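Local coordinates for protein alternansucrase (Leuconostoc mesenteroides, PDB 6HVG) that belongs to glycoside hydrolase family 70, with a circularly permuted (beta/alpha)8 barrel, flanking repeats of the choline-binding type and a bound calcium ion, at residues D407-A412 with N1189-A1194; V1261-D1264 with Q1269-N1272; S507-K510 with N514-K517; M441-D446 with S1305-Q1310. One frame throughout, in Å; residues are numbered along the deposited sequence.

Interaction 1 (D407-A412 with N1189-A1194)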
loop_
_atom_site.group_PDB
_atom_site.type_symbol
_atom_site.label_atom_id
_atom_site.label_comp_id
_atom_site.label_asym_id
_atom_site.label_seq_id
_atom_site.Cartn_x
_atom_site.Cartn_y
_atom_site.Cartn_z
ATOM N N ASP A 407 8.848 -4.767 30.807
ATOM C CA ASP A 407 9.657 -3.650 31.363
ATOM C C ASP A 407 9.050 -3.003 32.589
ATOM O O ASP A 407 9.168 -1.791 32.783
ATOM C CB ASP A 407 9.969 -2.584 30.289
ATOM C CG ASP A 407 10.942 -3.081 29.235
ATOM O OD1 ASP A 407 11.548 -4.158 29.440
ATOM O OD2 ASP A 407 11.104 -2.393 28.204
ATOM N N GLY A 408 8.417 -3.828 33.415
ATOM C CA GLY A 408 7.778 -3.352 34.637
ATOM C C GLY A 408 6.313 -2.986 34.514
ATOM O O GLY A 408 5.578 -3.013 35.495
ATOM N N TYR A 409 5.885 -2.622 33.315
ATOM C CA TYR A 409 4.516 -2.204 33.102
ATOM C C TYR A 409 3.591 -3.408 33.016
ATOM O O TYR A 409 4.063 -4.526 32.795
ATOM C CB TYR A 409 4.425 -1.403 31.828
ATOM C CG TYR A 409 5.143 -0.102 31.917
ATOM C CD1 TYR A 409 4.518 1.026 32.411
ATOM C CD2 TYR A 409 6.458 0.001 31.537
ATOM C CE1 TYR A 409 5.181 2.226 32.509
ATOM C CE2 TYR A 409 7.132 1.207 31.622
ATOM C CZ TYR A 409 6.483 2.313 32.109
ATOM O OH TYR A 409 7.138 3.517 32.189
ATOM N N LEU A 410 2.291 -3.169 33.214
ATOM C CA LEU A 410 1.296 -4.219 33.160
ATOM C C LEU A 410 0.489 -4.114 31.884
ATOM O O LEU A 410 0.399 -3.054 31.309
ATOM C CB LEU A 410 0.337 -4.117 34.346
ATOM C CG LEU A 410 0.924 -3.982 35.746
ATOM C CD1 LEU A 410 -0.202 -3.977 36.749
ATOM C CD2 LEU A 410 1.903 -5.096 36.060
ATOM N N THR A 411 -0.116 -5.219 31.467
ATOM C CA THR A 411 -0.918 -5.259 30.261
ATOM C C THR A 411 -2.311 -5.804 30.561
ATOM O O THR A 411 -2.528 -6.387 31.588
ATOM C CB THR A 411 -0.218 -6.106 29.132
ATOM O OG1 THR A 411 -0.032 -7.467 29.537
ATOM C CG2 THR A 411 1.152 -5.536 28.787
ATOM N N ALA A 412 -3.239 -5.628 29.637
ATOM C CA ALA A 412 -4.614 -6.101 29.823
ATOM C C ALA A 412 -4.695 -7.619 30.124
ATOM O O ALA A 412 -5.533 -8.065 30.914
ATOM C CB ALA A 412 -5.454 -5.764 28.593
ATOM N N ASN A 1189 2.419 9.984 21.939
ATOM C CA ASN A 1189 3.268 9.686 23.085
ATOM C C ASN A 1189 2.669 8.693 24.076
ATOM O O ASN A 1189 2.797 8.884 25.275
ATOM C CB ASN A 1189 3.655 10.971 23.792
ATOM C CG ASN A 1189 4.461 11.904 22.902
ATOM O OD1 ASN A 1189 5.485 11.540 22.363
ATOM N ND2 ASN A 1189 4.016 13.121 22.780
ATOM N N LEU A 1190 2.039 7.631 23.571
ATOM C CA LEU A 1190 1.454 6.569 24.419
ATOM C C LEU A 1190 2.388 5.375 24.584
ATOM O O LEU A 1190 3.192 5.080 23.703
ATOM C CB LEU A 1190 0.139 6.038 23.838
ATOM C CG LEU A 1190 -0.948 7.069 23.535
ATOM C CD1 LEU A 1190 -2.204 6.350 23.073
ATOM C CD2 LEU A 1190 -1.251 7.933 24.736
ATOM N N LEU A 1191 2.273 4.688 25.711
ATOM C CA LEU A 1191 3.091 3.514 25.949
ATOM C C LEU A 1191 2.467 2.341 25.209
ATOM O O LEU A 1191 1.242 2.159 25.182
ATOM C CB LEU A 1191 3.263 3.213 27.449
ATOM C CG LEU A 1191 3.941 4.268 28.339
ATOM C CD1 LEU A 1191 4.550 3.621 29.580
ATOM C CD2 LEU A 1191 5.006 5.073 27.625
ATOM N N TYR A 1192 3.342 1.545 24.604
ATOM C CA TYR A 1192 2.934 0.491 23.684
ATOM C C TYR A 1192 3.897 -0.657 23.841
ATOM O O TYR A 1192 5.080 -0.433 24.091
ATOM C CB TYR A 1192 3.005 1.016 22.255
ATOM C CG TYR A 1192 2.255 0.213 21.236
ATOM C CD1 TYR A 1192 0.907 0.402 21.047
ATOM C CD2 TYR A 1192 2.905 -0.678 20.419
ATOM C CE1 TYR A 1192 0.211 -0.314 20.092
ATOM C CE2 TYR A 1192 2.226 -1.399 19.468
ATOM C CZ TYR A 1192 0.878 -1.214 19.305
ATOM O OH TYR A 1192 0.195 -1.948 18.353
ATOM N N VAL A 1193 3.378 -1.876 23.720
ATOM C CA VAL A 1193 4.204 -3.070 23.733
ATOM C C VAL A 1193 4.498 -3.419 22.291
ATOM O O VAL A 1193 3.599 -3.733 21.536
ATOM C CB VAL A 1193 3.488 -4.254 24.389
ATOM C CG1 VAL A 1193 4.279 -5.532 24.198
ATOM C CG2 VAL A 1193 3.304 -3.997 25.868
ATOM N N ALA A 1194 5.770 -3.354 21.923
ATOM C CA ALA A 1194 6.210 -3.711 20.589
ATOM C C ALA A 1194 7.126 -4.919 20.645
ATOM O O ALA A 1194 7.637 -5.259 21.701
ATOM C CB ALA A 1194 6.936 -2.538 19.962
#
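Tyr409 and Thr411 make a buried apolar contact with Leu1191 and Val1193, where an irregular loop ahead of strand 415-416 is laid against strand 1190-1197, one of the two outermost strands of a six-stranded antiparallel sheet. The main chains stay well apart, with CA atoms of Tyr409 and Leu1191 separated by 9.3 Å, and the side chains fill the gap. Leu1191 does most of the work. Its CD1 methyl sits over a face of the Tyr409 ring, 3.7 Å from the ring centroid and 30° off the normal, a CH-pi contact displaced toward the CE1-CZ side. Leucine and ring cross at about a right angle. In Tyr409, chi1 of -67° puts the ring toward the strand, and chi2 of -87° turns its face to the methyl. The second pair is smaller: CG2 of Thr411 meets CG2 of Val1193 at 3.9 Å, a touch of two methyls. The hydroxyl of Thr411 is used locally, bonded to Asp413 OD1.

Beyond the ring, Tyr409 OH is bonded to Arg543 O, and the NH2 of the same arginine reaches Asn1189 O, so residue 543 links loop and strand. The strand itself pairs with 1166-1175, through Leu1190 with Ala1172 and Tyr1192 with Val1170. At its start Asn1189 and Leu1190 both face Ala1172, a G1 beta bulge in which Asn1189 takes the left-handed conformation. The whole is a loop packed on the face of an edge strand, consistent with the meeting of domains IV and B in family 70 enzymes.

Interaction 2 (V1261-D1264 with Q1269-N1272)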
loop_
_atom_site.group_PDB
_atom_site.type_symbol
_atom_site.label_atom_id
_atom_site.label_comp_id
_atom_site.label_asym_id
_atom_site.label_seq_id
_atom_site.Cartn_x
_atom_site.Cartn_y
_atom_site.Cartn_z
ATOM N N VAL A 1261 -1.141 -1.120 27.531
ATOM C CA VAL A 1261 -0.304 -0.847 28.694
ATOM C C VAL A 1261 -1.169 -0.094 29.698
ATOM O O VAL A 1261 -1.668 0.986 29.396
ATOM C CB VAL A 1261 0.912 0.022 28.348
ATOM C CG1 VAL A 1261 1.766 0.274 29.592
ATOM C CG2 VAL A 1261 1.763 -0.623 27.259
ATOM N N LEU A 1262 -1.349 -0.666 30.887
ATOM C CA LEU A 1262 -2.397 -0.226 31.807
ATOM C C LEU A 1262 -2.069 1.035 32.577
ATOM O O LEU A 1262 -0.943 1.253 33.003
ATOM C CB LEU A 1262 -2.738 -1.337 32.780
ATOM C CG LEU A 1262 -3.299 -2.588 32.111
ATOM C CD1 LEU A 1262 -3.432 -3.743 33.088
ATOM C CD2 LEU A 1262 -4.635 -2.261 31.489
ATOM N N LYS A 1263 -3.111 1.839 32.759
ATOM C CA LYS A 1263 -3.006 3.224 33.174
ATOM C C LYS A 1263 -4.180 3.570 34.074
ATOM O O LYS A 1263 -5.249 2.984 33.948
ATOM C CB LYS A 1263 -3.029 4.058 31.900
ATOM C CG LYS A 1263 -2.814 5.560 31.995
ATOM C CD LYS A 1263 -3.539 6.234 30.838
ATOM C CE LYS A 1263 -3.130 7.662 30.537
ATOM N NZ LYS A 1263 -4.092 8.258 29.565
ATOM N N ASP A 1264 -3.957 4.489 35.006
ATOM C CA ASP A 1264 -5.005 5.018 35.850
ATOM C C ASP A 1264 -5.527 6.294 35.217
ATOM O O ASP A 1264 -4.735 7.195 34.924
ATOM C CB ASP A 1264 -4.442 5.332 37.223
ATOM C CG ASP A 1264 -5.386 6.161 38.051
ATOM O OD1 ASP A 1264 -6.527 5.712 38.282
ATOM O OD2 ASP A 1264 -5.002 7.272 38.450
ATOM N N GLN A 1269 -1.026 8.196 35.313
ATOM C CA GLN A 1269 0.210 7.485 35.554
ATOM C C GLN A 1269 0.021 6.014 35.216
ATOM O O GLN A 1269 -1.047 5.451 35.451
ATOM C CB GLN A 1269 0.620 7.642 37.019
ATOM C CG GLN A 1269 1.979 7.053 37.355
ATOM C CD GLN A 1269 2.346 7.255 38.799
ATOM O OE1 GLN A 1269 1.587 7.834 39.564
ATOM N NE2 GLN A 1269 3.510 6.757 39.185
ATOM N N TYR A 1270 1.056 5.394 34.650
ATOM C CA TYR A 1270 0.972 3.994 34.245
ATOM C C TYR A 1270 1.414 3.121 35.400
ATOM O O TYR A 1270 2.298 3.493 36.155
ATOM C CB TYR A 1270 1.842 3.728 33.014
ATOM C CG TYR A 1270 1.296 4.254 31.674
ATOM C CD1 TYR A 1270 1.574 5.545 31.241
ATOM C CD2 TYR A 1270 0.531 3.451 30.831
ATOM C CE1 TYR A 1270 1.107 6.018 30.029
ATOM C CE2 TYR A 1270 0.056 3.930 29.621
ATOM C CZ TYR A 1270 0.364 5.206 29.230
ATOM O OH TYR A 1270 -0.118 5.688 28.049
ATOM N N PHE A 1271 0.817 1.955 35.553
ATOM C CA PHE A 1271 1.227 1.076 36.651
ATOM C C PHE A 1271 2.619 0.521 36.390
ATOM O O PHE A 1271 2.969 0.214 35.251
ATOM C CB PHE A 1271 0.204 -0.060 36.872
ATOM C CG PHE A 1271 -1.204 0.438 37.096
ATOM C CD1 PHE A 1271 -1.484 1.245 38.188
ATOM C CD2 PHE A 1271 -2.217 0.159 36.195
ATOM C CE1 PHE A 1271 -2.745 1.742 38.386
ATOM C CE2 PHE A 1271 -3.495 0.649 36.399
ATOM C CZ PHE A 1271 -3.759 1.438 37.488
ATOM N N ASN A 1272 3.413 0.403 37.446
ATOM C CA ASN A 1272 4.749 -0.171 37.339
ATOM C C ASN A 1272 5.200 -0.869 38.617
ATOM O O ASN A 1272 4.835 -0.453 39.720
ATOM C CB ASN A 1272 5.766 0.910 36.941
ATOM C CG ASN A 1272 7.002 0.326 36.268
ATOM O OD1 ASN A 1272 7.945 -0.071 36.932
ATOM N ND2 ASN A 1272 6.981 0.246 34.947
HETATM O O HOH W 1 1.179 -0.265 33.441
#
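Asp1264 N gives its hydrogen to Gln1269 O at 3.1 Å, almost straight at 177°, and Phe1271 N gives its own to Leu1262 O at 3.2 Å. Between these two bonds Lys1263 and Tyr1270 stand as a non-hydrogen-bonded antiparallel pair, a single beta bridge that closes a short turn. A water extends the polar set by donating to Leu1262 O and to Phe1271 O, each 2.6 Å from the water oxygen. The Leu1262 carbonyl therefore accepts from both the peptide and the water.

Packing spreads from the bridge to the two aromatic side chains. Lys1263 lays its aliphatic part over a face of the Tyr1270 ring, with CG 4.0 Å from the centroid and only 9° off the normal. Its chain runs on extended past the ring, and NZ has a weak bond to Asn1268 OD1. Val1261 meets the same ring in two ways: its carbonyl O lies in the ring plane at the edge, 3.4 Å from Tyr1270 CE2, and CG1 packs on Tyr1270 CD2. Phe1271 is turned the other way. Leu1262 CB lies in plane at its edge, 3.8 Å from CD2, while Asp1264 CB approaches CZ.

Around this turn, which belongs to the long loop between strands 1248-1252 and 1291-1292, Phe1271 meets the rings of Phe1280 and Trp443. Leu1262 is bonded through its backbone to Leu410. Val1261 packs on Leu1191 and Val1193, so the turn lies against strand 1190-1197.

Interaction 3 (S507-K510 with N514-K517); sequences SFVK and NWNK
Trp515 and Asn516 fold back on Val509 and Lys510, so the contact is a helix C-terminus closed by the residues that follow it: helix 499-511 ends, the chain turns through a few residues, and the indole returns to lie beside the last turn.

The polar part is one hydrogen bond. Asn516 ND2 donates to Lys510 O at 2.5 Å, with an N-H...O angle of 161°. That length is shorter than usual, and at 2.8 Å resolution its exact value is doubtful. The amide is held from its other end too, since Asn516 OD1 accepts from Gln518 N, and the two bonds together fix its rotation. Lys510 itself is exposed and takes part through its carbonyl O.

The apolar part belongs to Trp515. Its CG is anti to the carbonyl carbon (chi1 -59°), and this swings the indole across the last turn, bringing CZ3 to Phe508. Val509 crosses it at about a right angle, with CG1 3.7 Å from Trp515 CB and close to CE3 as well. Val509 O lies in the indole plane, at its edge.

The indole also packs on Ala412, which lies over the same face as Val509 CG1, and on Thr449 of helix 447-462, and its NE1 makes a weak bond to Tyr1259 O. At the six-membered ring, Phe508 CE2 comes to 3.9 Å from Trp515 CZ3, at the edge and in the indole plane.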
loop_
_atom_site.group_PDB
_atom_site.type_symbol
_atom_site.label_atom_id
_atom_site.label_comp_id
_atom_site.label_asym_id
_atom_site.label_seq_id
_atom_site.Cartn_x
_atom_site.Cartn_y
_atom_site.Cartn_z
ATOM N N SER A 507 -9.341 -13.646 24.318
ATOM C CA SER A 507 -10.475 -13.328 23.458
ATOM C C SER A 507 -11.228 -12.088 23.902
ATOM O O SER A 507 -11.618 -11.265 23.071
ATOM C CB SER A 507 -11.453 -14.511 23.380
ATOM O OG SER A 507 -10.909 -15.546 22.599
ATOM N N PHE A 508 -11.468 -11.987 25.208
ATOM C CA PHE A 508 -12.179 -10.852 25.750
ATOM C C PHE A 508 -11.406 -9.560 25.521
ATOM O O PHE A 508 -11.994 -8.523 25.176
ATOM C CB PHE A 508 -12.448 -11.014 27.235
ATOM C CG PHE A 508 -12.774 -9.719 27.901
ATOM C CD1 PHE A 508 -13.929 -9.031 27.574
ATOM C CD2 PHE A 508 -11.890 -9.164 28.799
ATOM C CE1 PHE A 508 -14.209 -7.828 28.162
ATOM C CE2 PHE A 508 -12.157 -7.961 29.381
ATOM C CZ PHE A 508 -13.324 -7.296 29.067
ATOM N N VAL A 509 -10.094 -9.637 25.711
ATOM C CA VAL A 509 -9.229 -8.475 25.585
ATOM C C VAL A 509 -9.285 -7.870 24.188
ATOM O O VAL A 509 -9.270 -6.654 24.053
ATOM C CB VAL A 509 -7.770 -8.822 25.961
ATOM C CG1 VAL A 509 -6.806 -7.720 25.561
ATOM C CG2 VAL A 509 -7.660 -9.074 27.455
ATOM N N LYS A 510 -9.330 -8.710 23.158
ATOM C CA LYS A 510 -9.348 -8.248 21.764
ATOM C C LYS A 510 -10.674 -7.569 21.393
ATOM O O LYS A 510 -10.746 -6.754 20.475
ATOM C CB LYS A 510 -9.084 -9.423 20.817
ATOM C CG LYS A 510 -7.672 -10.000 20.886
ATOM C CD LYS A 510 -7.601 -11.290 20.047
ATOM C CE LYS A 510 -6.241 -11.993 20.178
ATOM N NZ LYS A 510 -5.753 -12.617 18.903
ATOM N N ASN A 514 -9.877 -0.175 23.269
ATOM C CA ASN A 514 -8.596 0.272 23.807
ATOM C C ASN A 514 -7.504 -0.787 23.708
ATOM O O ASN A 514 -6.336 -0.474 23.831
ATOM C CB ASN A 514 -8.769 0.705 25.256
ATOM C CG ASN A 514 -9.230 2.131 25.394
ATOM O OD1 ASN A 514 -9.151 2.911 24.475
ATOM N ND2 ASN A 514 -9.682 2.484 26.573
ATOM N N TRP A 515 -7.901 -2.044 23.523
ATOM C CA TRP A 515 -6.975 -3.158 23.432
ATOM C C TRP A 515 -6.934 -3.821 22.055
ATOM O O TRP A 515 -6.537 -5.002 21.920
ATOM C CB TRP A 515 -7.334 -4.189 24.512
ATOM C CG TRP A 515 -7.268 -3.619 25.902
ATOM C CD1 TRP A 515 -6.503 -2.560 26.321
ATOM C CD2 TRP A 515 -7.987 -4.062 27.051
ATOM N NE1 TRP A 515 -6.702 -2.330 27.647
ATOM C CE2 TRP A 515 -7.596 -3.247 28.125
ATOM C CE3 TRP A 515 -8.917 -5.076 27.280
ATOM C CZ2 TRP A 515 -8.099 -3.404 29.394
ATOM C CZ3 TRP A 515 -9.417 -5.237 28.572
ATOM C CH2 TRP A 515 -9.007 -4.399 29.598
ATOM N N ASN A 516 -7.339 -3.073 21.027
ATOM C CA ASN A 516 -7.237 -3.567 19.656
ATOM C C ASN A 516 -6.968 -2.434 18.655
ATOM O O ASN A 516 -6.720 -1.294 19.054
ATOM C CB ASN A 516 -8.433 -4.481 19.321
ATOM C CG ASN A 516 -9.748 -3.756 19.271
ATOM O OD1 ASN A 516 -9.823 -2.554 19.000
ATOM N ND2 ASN A 516 -10.820 -4.495 19.502
ATOM N N LYS A 517 -7.000 -2.735 17.368
ATOM C CA LYS A 517 -6.621 -1.770 16.334
ATOM C C LYS A 517 -7.581 -0.600 16.131
ATOM O O LYS A 517 -7.241 0.379 15.451
ATOM C CB LYS A 517 -6.451 -2.482 14.980
ATOM C CG LYS A 517 -7.756 -2.750 14.229
ATOM C CD LYS A 517 -7.514 -3.535 12.948
ATOM C CE LYS A 517 -8.811 -3.782 12.197
ATOM N NZ LYS A 517 -8.685 -4.966 11.295
#

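Interaction 4 (M441-D446 with S1305-Q1310); sequences MTWWPD and SISGYQ
Ile1306 points at the bend of 441-446, and its side chain can be followed outward. CB and CG2 lie off the oxygen end of the Trp444 carbonyl, with CG2 3.7 Å from Trp444 O. CG2 is anti to the backbone N, while CG1 is swung beside it (chi1 -69°), and that second branch carries CD1 to Asp446. At this tip, CD1 reaches the backbone of Asp446, 3.4 Å from its C atom and a little further from its CA. Across this contact the isoleucine meets backbone atoms of Trp444 and Asp446; the side chains of Gln450 of helix 447-462 and Gln474 of helix 474-495 lie around it.

Ile1306 and Ser1307 are the central residues of a type I turn from Ser1305 to Gly1308, with Gly1308 N bonded to Ser1305 O at 2.8 Å. Ser1305 N goes to Tyr1309 O at 3.0 Å, and Gly1308 takes a positive phi of 92°; this is the hairpin closure of a type I turn with a G1 bulge. It follows strand 1301-1304, which leads into the repeat-bearing C-terminal part of the chain.

Ser1307 supplies the polar grip. Trp443 NE1 donates to its OG at 2.9 Å and 166°, and OG lies in the indole plane. Pro445 N sits 3.4 Å above one face of the Trp443 ring, and Phe1271 meets the same indole nearly perpendicular. Asp446 is the N-cap residue of helix 447-462; its OD1 also bonds Thr449 OG1, and its OD2 takes the NE1 of Trp1265.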
loop_
_atom_site.group_PDB
_atom_site.type_symbol
_atom_site.label_atom_id
_atom_site.label_comp_id
_atom_site.label_asym_id
_atom_site.label_seq_id
_atom_site.Cartn_x
_atom_site.Cartn_y
_atom_site.Cartn_z
ATOM N N MET A 441 -9.754 -10.609 36.698
ATOM C CA MET A 441 -10.632 -11.304 37.651
ATOM C C MET A 441 -10.947 -10.427 38.864
ATOM O O MET A 441 -11.974 -10.621 39.514
ATOM C CB MET A 441 -9.980 -12.629 38.099
ATOM C CG MET A 441 -10.869 -13.569 38.919
ATOM S SD MET A 441 -10.053 -15.121 39.403
ATOM C CE MET A 441 -8.907 -14.546 40.656
ATOM N N THR A 442 -10.059 -9.467 39.143
ATOM C CA THR A 442 -10.052 -8.661 40.359
ATOM C C THR A 442 -10.027 -7.149 40.132
ATOM O O THR A 442 -10.478 -6.393 40.983
ATOM C CB THR A 442 -8.825 -9.056 41.195
ATOM O OG1 THR A 442 -8.989 -10.420 41.627
ATOM C CG2 THR A 442 -8.651 -8.142 42.423
ATOM N N TRP A 443 -9.495 -6.687 39.007
ATOM C CA TRP A 443 -9.367 -5.246 38.757
ATOM C C TRP A 443 -9.763 -4.901 37.327
ATOM O O TRP A 443 -9.680 -5.733 36.447
ATOM C CB TRP A 443 -7.931 -4.795 39.034
ATOM C CG TRP A 443 -7.642 -3.394 38.651
ATOM C CD1 TRP A 443 -7.676 -2.292 39.456
ATOM C CD2 TRP A 443 -7.280 -2.930 37.351
ATOM N NE1 TRP A 443 -7.364 -1.166 38.735
ATOM C CE2 TRP A 443 -7.120 -1.529 37.435
ATOM C CE3 TRP A 443 -7.099 -3.557 36.116
ATOM C CZ2 TRP A 443 -6.775 -0.746 36.329
ATOM C CZ3 TRP A 443 -6.760 -2.777 35.014
ATOM C CH2 TRP A 443 -6.600 -1.391 35.128
ATOM N N TRP A 444 -10.233 -3.672 37.126
ATOM C CA TRP A 444 -10.607 -3.175 35.819
ATOM C C TRP A 444 -10.184 -1.695 35.704
ATOM O O TRP A 444 -10.115 -0.994 36.710
ATOM C CB TRP A 444 -12.132 -3.351 35.647
ATOM C CG TRP A 444 -12.535 -4.763 35.876
ATOM C CD1 TRP A 444 -12.645 -5.739 34.936
ATOM C CD2 TRP A 444 -12.815 -5.397 37.142
ATOM N NE1 TRP A 444 -12.977 -6.930 35.530
ATOM C CE2 TRP A 444 -13.086 -6.747 36.884
ATOM C CE3 TRP A 444 -12.844 -4.959 38.455
ATOM C CZ2 TRP A 444 -13.399 -7.660 37.899
ATOM C CZ3 TRP A 444 -13.161 -5.867 39.458
ATOM C CH2 TRP A 444 -13.432 -7.193 39.177
ATOM N N PRO A 445 -9.921 -1.212 34.484
ATOM C CA PRO A 445 -9.580 0.183 34.284
ATOM C C PRO A 445 -10.732 1.154 34.523
ATOM O O PRO A 445 -10.494 2.292 34.924
ATOM C CB PRO A 445 -9.138 0.227 32.831
ATOM C CG PRO A 445 -9.819 -0.914 32.182
ATOM C CD PRO A 445 -9.922 -1.971 33.225
ATOM N N ASP A 446 -11.955 0.710 34.288
ATOM C CA ASP A 446 -13.154 1.565 34.338
ATOM C C ASP A 446 -14.410 0.667 34.443
ATOM O O ASP A 446 -14.348 -0.540 34.256
ATOM C CB ASP A 446 -13.222 2.479 33.098
ATOM C CG ASP A 446 -12.771 1.757 31.798
ATOM O OD1 ASP A 446 -13.483 0.833 31.349
ATOM O OD2 ASP A 446 -11.684 2.090 31.264
ATOM N N SER A 1305 -11.033 7.241 40.845
ATOM C CA SER A 1305 -11.043 6.120 39.909
ATOM C C SER A 1305 -11.202 4.767 40.597
ATOM O O SER A 1305 -11.090 4.690 41.818
ATOM C CB SER A 1305 -9.759 6.132 39.117
ATOM O OG SER A 1305 -8.654 6.011 39.994
ATOM N N ILE A 1306 -11.439 3.713 39.812
ATOM C CA ILE A 1306 -11.600 2.368 40.366
ATOM C C ILE A 1306 -10.370 1.937 41.171
ATOM O O ILE A 1306 -10.478 1.099 42.050
ATOM C CB ILE A 1306 -11.885 1.329 39.274
ATOM C CG1 ILE A 1306 -13.258 1.575 38.700
ATOM C CG2 ILE A 1306 -11.850 -0.083 39.828
ATOM C CD1 ILE A 1306 -13.783 0.465 37.816
ATOM N N SER A 1307 -9.214 2.509 40.866
ATOM C CA SER A 1307 -7.995 2.186 41.566
ATOM C C SER A 1307 -7.796 3.020 42.830
ATOM O O SER A 1307 -6.814 2.839 43.552
ATOM C CB SER A 1307 -6.801 2.397 40.635
ATOM O OG SER A 1307 -6.895 1.552 39.496
ATOM N N GLY A 1308 -8.729 3.910 43.120
ATOM C CA GLY A 1308 -8.705 4.656 44.361
ATOM C C GLY A 1308 -8.010 5.995 44.380
ATOM O O GLY A 1308 -7.756 6.507 45.459
ATOM N N TYR A 1309 -7.719 6.579 43.225
ATOM C CA TYR A 1309 -6.952 7.841 43.190
ATOM C C TYR A 1309 -7.791 8.996 42.686
ATOM O O TYR A 1309 -8.725 8.793 41.913
ATOM C CB TYR A 1309 -5.736 7.694 42.324
ATOM C CG TYR A 1309 -4.839 6.577 42.750
ATOM C CD1 TYR A 1309 -3.994 6.720 43.833
ATOM C CD2 TYR A 1309 -4.813 5.363 42.045
ATOM C CE1 TYR A 1309 -3.130 5.695 44.216
ATOM C CE2 TYR A 1309 -3.957 4.322 42.423
ATOM C CZ TYR A 1309 -3.119 4.499 43.517
ATOM O OH TYR A 1309 -2.278 3.499 43.931
ATOM N N GLN A 1310 -7.488 10.202 43.156
ATOM C CA GLN A 1310 -8.246 11.374 42.790
ATOM C C GLN A 1310 -7.907 11.866 41.401
ATOM O O GLN A 1310 -6.743 11.894 41.021
ATOM C CB GLN A 1310 -7.999 12.499 43.788
ATOM C CG GLN A 1310 -9.082 13.583 43.714
ATOM C CD GLN A 1310 -8.826 14.761 44.618
ATOM O OE1 GLN A 1310 -7.873 14.759 45.391
ATOM N NE2 GLN A 1310 -9.672 15.788 44.512
#

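In the fold
From the N terminus, 407-412 comes first and 441-446 next, so interactions 1 and 4 open before either closes. Interaction 3 opens and closes at once (507-517), a local turn within both long loops. The chain then makes the barrel before 1189-1194 closes interaction 1; interaction 2 follows as a second local turn, and 1305-1310 finally closes interaction 4, whose loop crosses that of interaction 1 and encloses interaction 2. Interactions 2 and 3 each touch the other three, as where Asp1264 OD1 is 2.7 Å from Ser1305 OG and Trp515 CZ2 is 4.1 Å from Pro445 CG; 1 and 4 stay about 7 Å apart at their nearest atoms. Early helices and loops are thereby joined to strand 1190-1197 and the returning C-terminal chain.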